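Phospholipase/Carboxylesterase (Haliangium ochraceum, PDB 4Q82) probably hydrolyses carboxylic or phospholipid esters through a serine nucleophile. Local coordinates at residues Q244-E249 against A264-Y269; M83-G88 against R258-S263; P209-H214 against Y269-S274. All coordinates share one frame; numbering follows the deposited sequence.

Contact 1 (Q244-E249 against A264-Y269); sequences QLTVYE and AGHDIY
T246 sets its methyl group over one face of the H266 imidazole. CG2 of T246 lies 3.8 Å from the ring centroid and 27° off the ring normal, a CH-pi contact displaced toward the rim, where CG2 comes to 3.4 Å from H266 NE2. The same methyl also covers part of one face of the neighbouring Y248 ring, so it is wedged between two aromatic groups. Followed outward, H266 directs CB at the strand, and CG, anti to the carbonyl carbon (chi1 -63°), carries the ring across to it. Past CG the ring divides: ND1 lies 3.8 Å from T246 OG1 and CE1 3.7 Å from CG2 of T246, while CD2 meets Y248 OH obliquely at 3.6 Å, that hydroxyl and the methyl being on the same side of the ring plane; NE2, at the tip, is the atom under the methyl. The Y248 and H266 rings are turned obliquely, planes at 67° and centroids 5.8 Å apart. A264 adds its CB against CE1 of Y248 at 3.7 Å. No hydrogen bond crosses here: T246 OG1 bonds to W211, and Y248 OH to T259 OG1, holding the two strand side chains in place beneath the loop. Replacing H266 with alanine is likely to leave the T246 methyl with Y248 alone of the two rings and to open a gap beside the Y248 hydroxyl. Beyond the imidazole, D267 takes the N-cap of helix 268-273, where OD1 accepts from A270 N and, weakly, from Y269 N. The loop that carries A264 and H266 links helix 257-260 to helix 268-273. It lies against strand 243-248, an edge strand of the sheet that runs parallel to 210-215; L245 and V247 of that edge strand pack on helix 224-235.

Contact 2 (M83-G88 against R258-S263); sequences MVFWHG and RTYSLS
The phenol oxygen of Y260 sits at the edge of the F85 ring, near its plane, with OH 3.4 Å from F85 CD1, while the edge of F85 is in turn directed at the face of Y260. The pair is an offset edge-to-face contact, planes at 87° and centroids 5.5 Å apart, and these two rings alone carry the meeting of the segments; CE1 of F85 lies 3.9 Å from CZ of Y260. With CG anti to the backbone N (chi1 159°), the F85 ring leans out from its strand toward helix 257-260. The Y260 hydroxyl is buried, and its hydrogen bond to T162 OG1 fixes the end of the ring. Strand 80-86 belongs to the parallel core of a sheet consistent with the alpha/beta-hydrolase fold, and F85 also touches L164, which directly precedes the sulfonylated serine. Just past the strand, H87 ND1 donates to G88 O at 2.7 Å, a fairly straight bond (163°) in the imidazole plane but above the plane of the carbonyl. The other ring nitrogen, NE2, accepts from H130 N. Next to Y260, S261 OG accepts from S263 N at 3.1 Å, forming an ST turn.

Contact 3 (P209-H214 against Y269-S274); sequences PIWGFH and YAWLLS
The C-terminal helix 268-273 lies against one side of the sheet and lowers W271 onto strand 210-215. The edge of W211 points at the face of the W271 indole, planes at 74°, in an edge-to-face contact; CE3 of W211 stands 3.6 Å from CG of W271, and its neighbour CZ3 lies 3.6 Å from W271 CB. At the other end of the same indole, CB of W211 sits over the six-membered ring, 4.0 Å from its centroid and 15° off the normal, a CH-pi contact. With CG anti to the backbone N (chi1 -178°), the W271 ring extends toward the strand and its far corner, CH2, rests on the main chain, 3.5 Å from W211 N. CH2 also touches P209 CB at 3.9 Å. F213 CZ covers one face of W211, toward the rim, and NE1 of W211 is tied to T246 OG1 of the adjoining strand. Back on the helix, S274 OG donates to W271 O at 2.6 Å. A last helix packed along the parallel strands, running counter to them near one edge of the sheet, is consistent with the alpha/beta-hydrolase fold.

In the fold
From the N terminus, strand 80-86 comes first and waits some 170 residues for helix 257-260, which closes the long loop of contact 2. Strand 210-215 opens contact 3, and strand 243-248, its neighbour in the sheet, opens contact 1. After contact 2 has closed, 264-269 closes contact 1 and 269-274 closes contact 3. Contact 1 is therefore nested inside contact 3, their segments meeting at Y269, whereas contact 2 crosses both. A bond from Y269 OH to Y260 O joins the two short C-terminal helices. Together the three contacts bind this final part of the chain to one mixed sheet, from an inner strand to its 243-248 edge.

Contact 1 (Q244-E249 against A264-Y269)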
loop_
_atom_site.group_PDB
_atom_site.type_symbol
_atom_site.label_atom_id
_atom_site.label_comp_id
_atom_site.label_asym_id
_atom_site.label_seq_id
_atom_site.Cartn_x
_atom_site.Cartn_y
_atom_site.Cartn_z
ATOM N N GLN A 244 8.968 10.786 -5.299
ATOM C CA GLN A 244 9.340 10.194 -6.585
ATOM C C GLN A 244 8.144 9.979 -7.477
ATOM O O GLN A 244 7.034 9.681 -7.016
ATOM C CB GLN A 244 10.051 8.856 -6.409
ATOM C CG GLN A 244 11.497 8.950 -5.958
ATOM C CD GLN A 244 12.228 7.670 -6.322
ATOM O OE1 GLN A 244 12.624 7.476 -7.476
ATOM N NE2 GLN A 244 12.344 6.760 -5.362
ATOM N N LEU A 245 8.366 10.135 -8.774
ATOM C CA LEU A 245 7.268 9.954 -9.737
ATOM C C LEU A 245 7.752 9.039 -10.863
ATOM O O LEU A 245 8.832 9.276 -11.445
ATOM C CB LEU A 245 6.830 11.309 -10.313
ATOM C CG LEU A 245 5.945 11.237 -11.560
ATOM C CD1 LEU A 245 4.563 10.630 -11.217
ATOM C CD2 LEU A 245 5.742 12.622 -12.222
ATOM N N THR A 246 6.961 8.032 -11.199
ATOM C CA THR A 246 7.314 7.135 -12.295
ATOM C C THR A 246 6.162 7.113 -13.253
ATOM O O THR A 246 5.050 6.799 -12.854
ATOM C CB THR A 246 7.599 5.723 -11.789
ATOM O OG1 THR A 246 8.815 5.761 -11.039
ATOM C CG2 THR A 246 7.763 4.738 -12.963
ATOM N N VAL A 247 6.421 7.480 -14.505
ATOM C CA VAL A 247 5.370 7.469 -15.525
ATOM C C VAL A 247 5.752 6.447 -16.584
ATOM O O VAL A 247 6.815 6.542 -17.202
ATOM C CB VAL A 247 5.186 8.845 -16.176
ATOM C CG1 VAL A 247 4.129 8.776 -17.314
ATOM C CG2 VAL A 247 4.725 9.869 -15.107
ATOM N N TYR A 248 4.885 5.467 -16.776
ATOM C CA TYR A 248 5.158 4.426 -17.741
ATOM C C TYR A 248 4.580 4.866 -19.068
ATOM O O TYR A 248 3.358 4.965 -19.214
ATOM C CB TYR A 248 4.538 3.121 -17.272
ATOM C CG TYR A 248 5.085 2.541 -15.976
ATOM C CD1 TYR A 248 6.415 2.137 -15.872
ATOM C CD2 TYR A 248 4.227 2.314 -14.882
ATOM C CE1 TYR A 248 6.890 1.535 -14.705
ATOM C CE2 TYR A 248 4.697 1.712 -13.692
ATOM C CZ TYR A 248 6.029 1.330 -13.626
ATOM O OH TYR A 248 6.510 0.731 -12.489
ATOM N N GLU A 249 5.439 5.167 -20.036
ATOM C CA GLU A 249 4.923 5.707 -21.303
ATOM C C GLU A 249 4.249 4.654 -22.172
ATOM O O GLU A 249 4.752 3.542 -22.366
ATOM C CB GLU A 249 6.040 6.428 -22.070
ATOM C CG GLU A 249 6.547 7.653 -21.286
ATOM C CD GLU A 249 7.199 8.734 -22.153
ATOM O OE1 GLU A 249 7.619 9.750 -21.569
ATOM O OE2 GLU A 249 7.286 8.579 -23.398
ATOM N N ALA A 264 9.521 -3.969 -13.943
ATOM C CA ALA A 264 9.923 -2.651 -14.495
ATOM C C ALA A 264 11.186 -2.088 -13.827
ATOM O O ALA A 264 11.665 -1.011 -14.205
ATOM C CB ALA A 264 8.765 -1.635 -14.386
ATOM N N GLY A 265 11.726 -2.796 -12.843
ATOM C CA GLY A 265 13.011 -2.411 -12.275
ATOM C C GLY A 265 12.972 -1.232 -11.313
ATOM O O GLY A 265 14.028 -0.665 -11.029
ATOM N N HIS A 266 11.789 -0.885 -10.792
ATOM C CA HIS A 266 11.673 0.135 -9.753
ATOM C C HIS A 266 11.570 -0.523 -8.375
ATOM O O HIS A 266 10.527 -1.085 -8.027
ATOM C CB HIS A 266 10.471 1.020 -9.991
ATOM C CG HIS A 266 10.564 1.800 -11.271
ATOM N ND1 HIS A 266 11.329 2.950 -11.387
ATOM C CD2 HIS A 266 10.022 1.575 -12.494
ATOM C CE1 HIS A 266 11.227 3.420 -12.623
ATOM N NE2 HIS A 266 10.438 2.604 -13.318
ATOM N N ASP A 267 12.643 -0.464 -7.601
ATOM C CA ASP A 267 12.649 -1.260 -6.357
ATOM C C ASP A 267 11.945 -0.495 -5.257
ATOM O O ASP A 267 12.571 0.179 -4.410
ATOM C CB ASP A 267 14.062 -1.647 -5.935
ATOM C CG ASP A 267 14.064 -2.681 -4.794
ATOM O OD1 ASP A 267 13.009 -2.919 -4.152
ATOM O OD2 ASP A 267 15.127 -3.260 -4.534
ATOM N N ILE A 268 10.624 -0.609 -5.276
ATOM C CA ILE A 268 9.807 0.086 -4.299
ATOM C C ILE A 268 10.051 -0.430 -2.882
ATOM O O ILE A 268 9.841 0.319 -1.946
ATOM C CB ILE A 268 8.301 -0.040 -4.618
ATOM C CG1 ILE A 268 7.888 -1.510 -4.772
ATOM C CG2 ILE A 268 7.971 0.772 -5.892
ATOM C CD1 ILE A 268 6.311 -1.715 -4.804
ATOM N N TYR A 269 10.469 -1.692 -2.731
ATOM C CA TYR A 269 10.675 -2.264 -1.391
ATOM C C TYR A 269 11.919 -1.670 -0.711
ATOM O O TYR A 269 11.877 -1.285 0.465
ATOM C CB TYR A 269 10.747 -3.801 -1.476
ATOM C CG TYR A 269 9.524 -4.297 -2.232
ATOM C CD1 TYR A 269 8.252 -4.071 -1.730
ATOM C CD2 TYR A 269 9.641 -4.953 -3.469
ATOM C CE1 TYR A 269 7.086 -4.463 -2.436
ATOM C CE2 TYR A 269 8.475 -5.383 -4.165
ATOM C CZ TYR A 269 7.215 -5.123 -3.633
ATOM O OH TYR A 269 6.069 -5.512 -4.316
#

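Contact 2 (M83-G88 against R258-S263)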
loop_
_atom_site.group_PDB
_atom_site.type_symbol
_atom_site.label_atom_id
_atom_site.label_comp_id
_atom_site.label_asym_id
_atom_site.label_seq_id
_atom_site.Cartn_x
_atom_site.Cartn_y
_atom_site.Cartn_z
HETATM N N MSE A 83 3.512 -3.324 6.099
HETATM C CA MSE A 83 2.970 -2.843 4.845
HETATM C C MSE A 83 1.492 -3.165 4.787
HETATM O O MSE A 83 1.108 -4.333 4.915
HETATM C CB MSE A 83 3.694 -3.485 3.650
HETATM C CG MSE A 83 3.147 -3.045 2.294
HETATM SE SE MSE A 83 3.902 -4.105 0.817
HETATM C CE MSE A 83 5.794 -3.665 1.067
ATOM N N VAL A 84 0.659 -2.147 4.576
ATOM C CA VAL A 84 -0.767 -2.408 4.390
ATOM C C VAL A 84 -1.093 -2.060 2.942
ATOM O O VAL A 84 -0.834 -0.936 2.483
ATOM C CB VAL A 84 -1.640 -1.610 5.363
ATOM C CG1 VAL A 84 -3.150 -1.873 5.101
ATOM C CG2 VAL A 84 -1.288 -1.986 6.827
ATOM N N PHE A 85 -1.624 -3.043 2.225
ATOM C CA PHE A 85 -1.896 -2.908 0.785
ATOM C C PHE A 85 -3.402 -2.892 0.522
ATOM O O PHE A 85 -4.124 -3.775 1.024
ATOM C CB PHE A 85 -1.257 -4.067 0.001
ATOM C CG PHE A 85 -1.889 -4.274 -1.366
ATOM C CD1 PHE A 85 -1.602 -3.397 -2.407
ATOM C CD2 PHE A 85 -2.793 -5.312 -1.587
ATOM C CE1 PHE A 85 -2.196 -3.560 -3.701
ATOM C CE2 PHE A 85 -3.394 -5.487 -2.835
ATOM C CZ PHE A 85 -3.096 -4.610 -3.906
ATOM N N TRP A 86 -3.869 -1.917 -0.275
ATOM C CA TRP A 86 -5.287 -1.794 -0.637
ATOM C C TRP A 86 -5.506 -2.077 -2.124
ATOM O O TRP A 86 -4.932 -1.409 -2.998
ATOM C CB TRP A 86 -5.815 -0.390 -0.274
ATOM C CG TRP A 86 -5.760 -0.148 1.183
ATOM C CD1 TRP A 86 -4.697 0.335 1.900
ATOM C CD2 TRP A 86 -6.799 -0.408 2.130
ATOM N NE1 TRP A 86 -5.021 0.388 3.236
ATOM C CE2 TRP A 86 -6.298 -0.072 3.404
ATOM C CE3 TRP A 86 -8.105 -0.896 2.023
ATOM C CZ2 TRP A 86 -7.064 -0.181 4.561
ATOM C CZ3 TRP A 86 -8.861 -1.035 3.194
ATOM C CH2 TRP A 86 -8.338 -0.659 4.437
ATOM N N HIS A 87 -6.367 -3.058 -2.393
ATOM C CA HIS A 87 -6.663 -3.545 -3.735
ATOM C C HIS A 87 -7.518 -2.573 -4.577
ATOM O O HIS A 87 -8.027 -1.550 -4.083
ATOM C CB HIS A 87 -7.379 -4.896 -3.598
ATOM C CG HIS A 87 -8.718 -4.773 -2.936
ATOM N ND1 HIS A 87 -9.827 -4.295 -3.604
ATOM C CD2 HIS A 87 -9.123 -5.036 -1.667
ATOM C CE1 HIS A 87 -10.864 -4.277 -2.778
ATOM N NE2 HIS A 87 -10.466 -4.725 -1.599
ATOM N N GLY A 88 -7.710 -2.918 -5.846
ATOM C CA GLY A 88 -8.529 -2.105 -6.720
ATOM C C GLY A 88 -9.998 -2.510 -6.718
ATOM O O GLY A 88 -10.386 -3.522 -6.130
ATOM N N ARG A 258 3.787 -4.351 -13.125
ATOM C CA ARG A 258 5.220 -4.155 -13.379
ATOM C C ARG A 258 5.891 -3.438 -12.225
ATOM O O ARG A 258 7.114 -3.487 -12.079
ATOM C CB ARG A 258 5.459 -3.366 -14.671
ATOM C CG ARG A 258 5.077 -1.905 -14.602
ATOM C CD ARG A 258 5.144 -1.324 -16.035
ATOM N NE ARG A 258 4.089 -1.922 -16.856
ATOM C CZ ARG A 258 4.124 -2.005 -18.186
ATOM N NH1 ARG A 258 5.173 -1.534 -18.863
ATOM N NH2 ARG A 258 3.110 -2.566 -18.837
ATOM N N THR A 259 5.084 -2.809 -11.373
ATOM C CA THR A 259 5.624 -2.115 -10.204
ATOM C C THR A 259 5.853 -3.099 -9.056
ATOM O O THR A 259 6.978 -3.233 -8.565
ATOM C CB THR A 259 4.671 -0.987 -9.755
ATOM O OG1 THR A 259 4.502 -0.046 -10.829
ATOM C CG2 THR A 259 5.245 -0.238 -8.518
ATOM N N TYR A 260 4.803 -3.806 -8.638
ATOM C CA TYR A 260 4.950 -4.702 -7.479
ATOM C C TYR A 260 5.811 -5.933 -7.788
ATOM O O TYR A 260 6.446 -6.504 -6.879
ATOM C CB TYR A 260 3.589 -5.163 -6.969
ATOM C CG TYR A 260 2.776 -4.120 -6.250
ATOM C CD1 TYR A 260 3.208 -3.576 -5.015
ATOM C CD2 TYR A 260 1.541 -3.709 -6.771
ATOM C CE1 TYR A 260 2.438 -2.636 -4.353
ATOM C CE2 TYR A 260 0.761 -2.779 -6.105
ATOM C CZ TYR A 260 1.224 -2.249 -4.909
ATOM O OH TYR A 260 0.437 -1.331 -4.258
ATOM N N SER A 261 5.848 -6.373 -9.048
ATOM C CA SER A 261 6.643 -7.555 -9.400
ATOM C C SER A 261 8.116 -7.241 -9.614
ATOM O O SER A 261 8.904 -8.171 -9.806
ATOM C CB SER A 261 6.138 -8.227 -10.706
ATOM O OG SER A 261 6.412 -7.378 -11.839
ATOM N N LEU A 262 8.449 -5.951 -9.655
ATOM C CA LEU A 262 9.787 -5.450 -10.070
ATOM C C LEU A 262 10.195 -5.797 -11.511
ATOM O O LEU A 262 11.381 -5.695 -11.854
ATOM C CB LEU A 262 10.900 -5.966 -9.121
ATOM C CG LEU A 262 10.676 -5.721 -7.625
ATOM C CD1 LEU A 262 11.936 -6.060 -6.798
ATOM C CD2 LEU A 262 10.258 -4.289 -7.376
ATOM N N SER A 263 9.253 -6.207 -12.359
ATOM C CA SER A 263 9.601 -6.426 -13.757
ATOM C C SER A 263 10.025 -5.103 -14.431
ATOM O O SER A 263 10.820 -5.137 -15.376
ATOM C CB SER A 263 8.455 -7.063 -14.553
ATOM O OG SER A 263 7.336 -6.203 -14.631
#

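Contact 3 (P209-H214 against Y269-S274)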
loop_
_atom_site.group_PDB
_atom_site.type_symbol
_atom_site.label_atom_id
_atom_site.label_comp_id
_atom_site.label_asym_id
_atom_site.label_seq_id
_atom_site.Cartn_x
_atom_site.Cartn_y
_atom_site.Cartn_z
ATOM N N PRO A 209 6.863 10.884 2.687
ATOM C CA PRO A 209 7.535 10.399 1.479
ATOM C C PRO A 209 6.559 9.605 0.627
ATOM O O PRO A 209 5.905 8.697 1.156
ATOM C CB PRO A 209 8.664 9.492 2.017
ATOM C CG PRO A 209 8.746 9.771 3.492
ATOM C CD PRO A 209 7.380 10.254 3.915
ATOM N N ILE A 210 6.430 9.967 -0.648
ATOM C CA ILE A 210 5.523 9.270 -1.548
ATOM C C ILE A 210 6.210 8.941 -2.880
ATOM O O ILE A 210 6.950 9.766 -3.435
ATOM C CB ILE A 210 4.239 10.104 -1.831
ATOM C CG1 ILE A 210 3.569 10.516 -0.514
ATOM C CG2 ILE A 210 3.286 9.277 -2.739
ATOM C CD1 ILE A 210 2.363 11.483 -0.689
ATOM N N TRP A 211 5.992 7.722 -3.366
ATOM C CA TRP A 211 6.391 7.360 -4.720
ATOM C C TRP A 211 5.117 7.046 -5.490
ATOM O O TRP A 211 4.416 6.067 -5.194
ATOM C CB TRP A 211 7.344 6.164 -4.709
ATOM C CG TRP A 211 8.039 5.882 -6.018
ATOM C CD1 TRP A 211 7.721 6.373 -7.254
ATOM C CD2 TRP A 211 9.173 5.029 -6.194
ATOM N NE1 TRP A 211 8.606 5.861 -8.202
ATOM C CE2 TRP A 211 9.511 5.047 -7.562
ATOM C CE3 TRP A 211 9.946 4.254 -5.314
ATOM C CZ2 TRP A 211 10.592 4.313 -8.078
ATOM C CZ3 TRP A 211 11.016 3.519 -5.820
ATOM C CH2 TRP A 211 11.334 3.557 -7.192
ATOM N N GLY A 212 4.793 7.900 -6.460
ATOM C CA GLY A 212 3.589 7.719 -7.256
ATOM C C GLY A 212 3.941 7.125 -8.609
ATOM O O GLY A 212 4.985 7.468 -9.200
ATOM N N PHE A 213 3.080 6.229 -9.087
ATOM C CA PHE A 213 3.266 5.507 -10.368
ATOM C C PHE A 213 2.023 5.651 -11.214
ATOM O O PHE A 213 0.913 5.536 -10.671
ATOM C CB PHE A 213 3.472 4.000 -10.162
ATOM C CG PHE A 213 4.788 3.630 -9.566
ATOM C CD1 PHE A 213 5.011 3.756 -8.197
ATOM C CD2 PHE A 213 5.794 3.132 -10.380
ATOM C CE1 PHE A 213 6.252 3.399 -7.625
ATOM C CE2 PHE A 213 7.059 2.770 -9.831
ATOM C CZ PHE A 213 7.274 2.898 -8.457
ATOM N N HIS A 214 2.171 5.818 -12.538
ATOM C CA HIS A 214 0.955 5.876 -13.371
ATOM C C HIS A 214 1.354 5.541 -14.810
ATOM O O HIS A 214 2.460 5.888 -15.231
ATOM C CB HIS A 214 0.300 7.264 -13.314
ATOM C CG HIS A 214 -1.213 7.240 -13.258
ATOM N ND1 HIS A 214 -1.902 7.741 -12.173
ATOM C CD2 HIS A 214 -2.160 6.793 -14.131
ATOM C CE1 HIS A 214 -3.206 7.599 -12.370
ATOM N NE2 HIS A 214 -3.390 7.030 -13.550
ATOM N N TYR A 269 10.469 -1.692 -2.731
ATOM C CA TYR A 269 10.675 -2.264 -1.391
ATOM C C TYR A 269 11.919 -1.670 -0.711
ATOM O O TYR A 269 11.877 -1.285 0.465
ATOM C CB TYR A 269 10.747 -3.801 -1.476
ATOM C CG TYR A 269 9.524 -4.297 -2.232
ATOM C CD1 TYR A 269 8.252 -4.071 -1.730
ATOM C CD2 TYR A 269 9.641 -4.953 -3.469
ATOM C CE1 TYR A 269 7.086 -4.463 -2.436
ATOM C CE2 TYR A 269 8.475 -5.383 -4.165
ATOM C CZ TYR A 269 7.215 -5.123 -3.633
ATOM O OH TYR A 269 6.069 -5.512 -4.316
ATOM N N ALA A 270 13.014 -1.578 -1.443
ATOM C CA ALA A 270 14.201 -0.946 -0.908
ATOM C C ALA A 270 13.906 0.522 -0.561
ATOM O O ALA A 270 14.346 1.017 0.479
ATOM C CB ALA A 270 15.360 -1.057 -1.905
ATOM N N TRP A 271 13.143 1.194 -1.420
ATOM C CA TRP A 271 12.812 2.602 -1.197
ATOM C C TRP A 271 11.972 2.761 0.075
ATOM O O TRP A 271 12.270 3.618 0.916
ATOM C CB TRP A 271 12.070 3.206 -2.408
ATOM C CG TRP A 271 11.758 4.679 -2.210
ATOM C CD1 TRP A 271 12.610 5.745 -2.390
ATOM C CD2 TRP A 271 10.516 5.232 -1.752
ATOM N NE1 TRP A 271 11.954 6.934 -2.086
ATOM C CE2 TRP A 271 10.674 6.641 -1.691
ATOM C CE3 TRP A 271 9.277 4.674 -1.397
ATOM C CZ2 TRP A 271 9.631 7.500 -1.297
ATOM C CZ3 TRP A 271 8.247 5.531 -1.002
ATOM C CH2 TRP A 271 8.433 6.925 -0.961
ATOM N N LEU A 272 10.924 1.948 0.222
ATOM C CA LEU A 272 10.127 1.996 1.453
ATOM C C LEU A 272 11.013 1.835 2.678
ATOM O O LEU A 272 10.994 2.655 3.597
ATOM C CB LEU A 272 9.041 0.909 1.451
ATOM C CG LEU A 272 7.817 1.211 0.567
ATOM C CD1 LEU A 272 6.875 -0.020 0.533
ATOM C CD2 LEU A 272 7.048 2.407 1.085
ATOM N N LEU A 273 11.821 0.787 2.670
ATOM C CA LEU A 273 12.654 0.485 3.837
ATOM C C LEU A 273 13.683 1.585 4.123
ATOM O O LEU A 273 14.192 1.690 5.239
ATOM C CB LEU A 273 13.350 -0.869 3.642
ATOM C CG LEU A 273 12.382 -2.061 3.777
ATOM C CD1 LEU A 273 12.986 -3.324 3.209
ATOM C CD2 LEU A 273 11.980 -2.281 5.234
ATOM N N SER A 274 13.981 2.417 3.131
ATOM C CA SER A 274 14.878 3.542 3.385
ATOM C C SER A 274 14.157 4.690 4.128
ATOM O O SER A 274 14.794 5.634 4.595
ATOM C CB SER A 274 15.488 4.050 2.078
ATOM O OG SER A 274 14.557 4.832 1.356
#